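PDB 5C2V: hydrazine synthase beta subunit from Candidatus Kuenenia stuttgartiensis, which belongs to the hydrazine synthase complex, which condenses nitric oxide with ammonium to form hydrazine, and may modulate passage of the hydroxylamine intermediate between two active sites. Local coordinates for residues T19-D23 against G24-F28; K103-D107 against G108-Y112. One frame throughout, in Å; residues are numbered along the deposited sequence.

Interaction 1 (T19-D23 against G24-F28); sequences TMSPD and GSTLF
Ser-21 places OG between its backbone N and carbonyl carbon (chi1 57°), and this turns the hydroxyl inward to meet Ser-25 and Thr-26. Met-20 swings CG away from its own N (chi1 -158°) and continues extended, which lays its chain over Gly-24 and Leu-27. Ser-21 OG accepts a bent bond from Thr-26 N at 3.1 Å and a weak one from Ser-25 N. Ser-21 N donates to Thr-26 O at 3.0 Å, so Ser-21 holds the start of the returning strand twice. These bonds belong to a beta hairpin between strands 15-20 and 26-31 of a propeller blade. A type I turn from Ser-21 to Gly-24 closes it, and Gly-24 has positive phi (71°). Asp-23 OD2 accepts from Ser-25 OG, though the modelled separation is too short to be trusted. On one face of the sheet Met-20 CG lies 3.7 Å from Leu-27 CD2, and Tyr-335 touches both residues. On the other face Phe-28 turns a ring edge to Ser-21, with Phe-28 CE1 3.9 Å from Ser-21 N. Thr-19 CG2 reaches Phe-28 CB at 4.0 Å. Thr-19 and Phe-28 both also touch Val-62.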
loop_
_atom_site.group_PDB
_atom_site.type_symbol
_atom_site.label_atom_id
_atom_site.label_comp_id
_atom_site.label_asym_id
_atom_site.label_seq_id
_atom_site.Cartn_x
_atom_site.Cartn_y
_atom_site.Cartn_z
ATOM N N THR B 19 -36.636 8.864 41.862
ATOM C CA THR B 19 -36.142 7.643 42.481
ATOM C C THR B 19 -37.275 6.632 42.567
ATOM O O THR B 19 -38.402 6.918 42.164
ATOM C CB THR B 19 -35.561 7.899 43.886
ATOM O OG1 THR B 19 -35.017 6.682 44.411
ATOM C CG2 THR B 19 -36.642 8.413 44.826
ATOM N N MET B 20 -36.980 5.451 43.097
ATOM C CA MET B 20 -37.972 4.386 43.140
ATOM C C MET B 20 -37.846 3.565 44.416
ATOM O O MET B 20 -36.748 3.375 44.938
ATOM C CB MET B 20 -37.827 3.485 41.912
ATOM C CG MET B 20 -39.070 2.690 41.560
ATOM S SD MET B 20 -38.822 1.709 40.068
ATOM C CE MET B 20 -40.509 1.500 39.512
ATOM N N SER B 21 -38.982 3.091 44.918
ATOM C CA SER B 21 -38.998 2.240 46.100
ATOM C C SER B 21 -38.252 0.941 45.815
ATOM O O SER B 21 -38.289 0.438 44.693
ATOM C CB SER B 21 -40.435 1.953 46.538
ATOM O OG SER B 21 -41.178 1.351 45.493
ATOM N N PRO B 22 -37.564 0.398 46.831
ATOM C CA PRO B 22 -36.794 -0.845 46.687
ATOM C C PRO B 22 -37.656 -2.036 46.272
ATOM O O PRO B 22 -37.125 -3.033 45.783
ATOM C CB PRO B 22 -36.203 -1.060 48.086
ATOM C CG PRO B 22 -37.036 -0.219 48.997
ATOM C CD PRO B 22 -37.444 0.962 48.186
ATOM N N ASP B 23 -38.967 -1.931 46.469
ATOM C CA ASP B 23 -39.893 -2.960 46.012
ATOM C C ASP B 23 -40.398 -2.642 44.605
ATOM O O ASP B 23 -41.122 -3.433 44.000
ATOM C CB ASP B 23 -41.065 -3.097 46.987
ATOM C CG ASP B 23 -41.712 -1.766 47.312
ATOM O OD1 ASP B 23 -41.214 -1.068 48.220
ATOM O OD2 ASP B 23 -42.720 -1.419 46.660
ATOM N N GLY B 24 -40.008 -1.476 44.097
ATOM C CA GLY B 24 -40.281 -1.095 42.721
ATOM C C GLY B 24 -41.720 -0.759 42.377
ATOM O O GLY B 24 -42.083 -0.728 41.201
ATOM N N SER B 25 -42.551 -0.530 43.389
ATOM C CA SER B 25 -43.954 -0.207 43.142
ATOM C C SER B 25 -44.258 1.291 43.055
ATOM O O SER B 25 -45.358 1.674 42.656
ATOM C CB SER B 25 -44.828 -0.828 44.234
ATOM O OG SER B 25 -44.503 -0.297 45.507
ATOM N N THR B 26 -43.297 2.138 43.415
ATOM C CA THR B 26 -43.580 3.571 43.506
ATOM C C THR B 26 -42.418 4.469 43.075
ATOM O O THR B 26 -41.264 4.229 43.431
ATOM C CB THR B 26 -43.994 3.955 44.944
ATOM O OG1 THR B 26 -45.016 3.062 45.404
ATOM C CG2 THR B 26 -44.520 5.382 44.993
ATOM N N LEU B 27 -42.744 5.508 42.313
ATOM C CA LEU B 27 -41.783 6.521 41.897
ATOM C C LEU B 27 -42.023 7.833 42.638
ATOM O O LEU B 27 -43.167 8.271 42.793
ATOM C CB LEU B 27 -41.866 6.752 40.387
ATOM C CG LEU B 27 -41.406 5.604 39.489
ATOM C CD1 LEU B 27 -41.975 5.758 38.090
ATOM C CD2 LEU B 27 -39.888 5.554 39.446
ATOM N N PHE B 28 -40.939 8.454 43.089
ATOM C CA PHE B 28 -41.019 9.719 43.807
ATOM C C PHE B 28 -40.278 10.810 43.049
ATOM O O PHE B 28 -39.054 10.771 42.922
ATOM C CB PHE B 28 -40.449 9.577 45.219
ATOM C CG PHE B 28 -40.974 8.386 45.967
ATOM C CD1 PHE B 28 -40.318 7.169 45.909
ATOM C CD2 PHE B 28 -42.127 8.484 46.725
ATOM C CE1 PHE B 28 -40.802 6.072 46.595
ATOM C CE2 PHE B 28 -42.616 7.392 47.415
ATOM C CZ PHE B 28 -41.952 6.184 47.350
#

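Interaction 2 (K103-D107 against G108-Y112); sequences KISPD and GKTAY
A Ser-Pro-Asp-Gly type I turn joins strands 99-104 and 110-115, the first hairpin of a four-stranded propeller blade. Ser-105 and Thr-110 meet where the strands enter the turn. Ser-105 N donates to Thr-110 O at 2.7 Å, nearly straight at 170°. Ser-105 OG in turn accepts a more bent bond from Thr-110 N at 2.9 Å. The serine thus binds both backbone polar groups of Thr-110. Gly-108 N closes the turn on Ser-105 O, from above the carbonyl plane. Asp-107 folds back over the turn because CG sits between its backbone N and carbonyl carbon (chi1 49°). Asp-107 OD1 then accepts from Lys-109 N at 2.9 Å, with the donor above the carboxylate plane. A water donates to the same Asp-107 OD1 at 2.8 Å. It also hydrogen-bonds Thr-110 OG1, bridging the turn to the returning strand. The bent Lys-109 chain crosses the Asp-107 side chain at about a right angle. Lys-109 NZ stays 4.4 Å from Asp-107 OD2, beyond a salt bridge. Farther from the turn, Lys-103 and Tyr-112 exchange two backbone bonds. Ile-104 CD1 rests on Ala-111 CB at 3.7 Å, on the face away from the tyrosine. The Tyr-112 ring has Ser-105 CB near its plane, at the edge. The next blade packs on the tyrosine face: Ile-149 of strand 144-149 touches Tyr-112 and Pro-106, and Met-146 and Val-147 touch Lys-103. Within the blade, Lys-109 and Ala-111 bond through their backbones to Thr-128 and Ile-126.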
loop_
_atom_site.group_PDB
_atom_site.type_symbol
_atom_site.label_atom_id
_atom_site.label_comp_id
_atom_site.label_asym_id
_atom_site.label_seq_id
_atom_site.Cartn_x
_atom_site.Cartn_y
_atom_site.Cartn_z
ATOM N N LYS B 103 -28.849 10.051 50.714
ATOM C CA LYS B 103 -28.936 8.595 50.569
ATOM C C LYS B 103 -28.999 7.858 51.902
ATOM O O LYS B 103 -28.342 8.239 52.865
ATOM C CB LYS B 103 -27.761 8.068 49.743
ATOM C CG LYS B 103 -27.994 8.163 48.248
ATOM C CD LYS B 103 -26.710 8.332 47.481
ATOM C CE LYS B 103 -26.980 8.344 45.985
ATOM N NZ LYS B 103 -28.264 7.680 45.645
ATOM N N ILE B 104 -29.791 6.792 51.944
ATOM C CA ILE B 104 -29.983 6.027 53.171
ATOM C C ILE B 104 -29.002 4.860 53.256
ATOM O O ILE B 104 -28.735 4.190 52.259
ATOM C CB ILE B 104 -31.424 5.485 53.275
ATOM C CG1 ILE B 104 -32.431 6.547 52.821
ATOM C CG2 ILE B 104 -31.724 5.015 54.691
ATOM C CD1 ILE B 104 -32.465 7.778 53.698
ATOM N N SER B 105 -28.468 4.627 54.452
ATOM C CA SER B 105 -27.555 3.514 54.693
ATOM C C SER B 105 -28.253 2.177 54.446
ATOM O O SER B 105 -29.479 2.093 54.545
ATOM C CB SER B 105 -27.008 3.578 56.122
ATOM O OG SER B 105 -28.049 3.439 57.074
ATOM N N PRO B 106 -27.479 1.130 54.105
ATOM C CA PRO B 106 -28.034 -0.206 53.858
ATOM C C PRO B 106 -28.898 -0.727 55.006
ATOM O O PRO B 106 -29.927 -1.355 54.758
ATOM C CB PRO B 106 -26.786 -1.073 53.687
ATOM C CG PRO B 106 -25.763 -0.139 53.154
ATOM C CD PRO B 106 -26.034 1.183 53.818
ATOM N N ASP B 107 -28.485 -0.464 56.242
ATOM C CA ASP B 107 -29.260 -0.887 57.405
ATOM C C ASP B 107 -30.461 0.027 57.626
ATOM O O ASP B 107 -31.347 -0.275 58.427
ATOM C CB ASP B 107 -28.378 -0.926 58.658
ATOM C CG ASP B 107 -27.556 0.340 58.844
ATOM O OD1 ASP B 107 -27.997 1.419 58.396
ATOM O OD2 ASP B 107 -26.465 0.252 59.444
ATOM N N GLY B 108 -30.482 1.148 56.912
ATOM C CA GLY B 108 -31.582 2.091 56.991
ATOM C C GLY B 108 -31.575 2.913 58.263
ATOM O O GLY B 108 -32.546 3.606 58.565
ATOM N N LYS B 109 -30.477 2.838 59.010
ATOM C CA LYS B 109 -30.370 3.536 60.288
ATOM C C LYS B 109 -29.785 4.940 60.158
ATOM O O LYS B 109 -29.795 5.709 61.119
ATOM C CB LYS B 109 -29.515 2.722 61.260
ATOM C CG LYS B 109 -30.151 1.424 61.731
ATOM C CD LYS B 109 -29.123 0.496 62.372
ATOM C CE LYS B 109 -27.912 1.257 62.898
ATOM N NZ LYS B 109 -27.056 0.410 63.773
ATOM N N THR B 110 -29.278 5.274 58.976
ATOM C CA THR B 110 -28.608 6.557 58.788
ATOM C C THR B 110 -28.832 7.126 57.389
ATOM O O THR B 110 -28.848 6.392 56.401
ATOM C CB THR B 110 -27.088 6.436 59.043
ATOM O OG1 THR B 110 -26.859 5.723 60.264
ATOM C CG2 THR B 110 -26.442 7.812 59.138
ATOM N N ALA B 111 -29.005 8.441 57.321
ATOM C CA ALA B 111 -29.133 9.149 56.056
ATOM C C ALA B 111 -27.995 10.152 55.908
ATOM O O ALA B 111 -27.641 10.843 56.858
ATOM C CB ALA B 111 -30.477 9.848 55.967
ATOM N N TYR B 112 -27.421 10.225 54.714
ATOM C CA TYR B 112 -26.308 11.127 54.455
ATOM C C TYR B 112 -26.711 12.189 53.444
ATOM O O TYR B 112 -27.253 11.879 52.379
ATOM C CB TYR B 112 -25.089 10.343 53.969
ATOM C CG TYR B 112 -24.542 9.398 55.013
ATOM C CD1 TYR B 112 -25.069 8.122 55.166
ATOM C CD2 TYR B 112 -23.508 9.784 55.855
ATOM C CE1 TYR B 112 -24.577 7.256 56.123
ATOM C CE2 TYR B 112 -23.009 8.925 56.814
ATOM C CZ TYR B 112 -23.548 7.663 56.945
ATOM O OH TYR B 112 -23.053 6.805 57.900
HETATM O O HOH W 1 -26.269 3.231 59.614
#

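In the fold
Interactions 1 and 2 are the same hairpin in two different blades of the propeller. Their centres are 16 Å apart, and their nearest atoms are about 7 Å apart without touching. Each joins the first two strands of its blade. In both, the aromatic face turns to the following blade and is buried at Phe-28 or Tyr-112, while proline and aspartate at the turn are exposed. Both aspartates fold back to a serine hydroxyl, doubtfully close, and to the NH two residues on. That NH bond is weak at Ser-25 and nearly straight at Lys-109. Only 103-112 adds a bridging water and a lysine beside the aspartate. The apolar pair is the larger Met-20 and Leu-27, against Ile-104 and Ala-111.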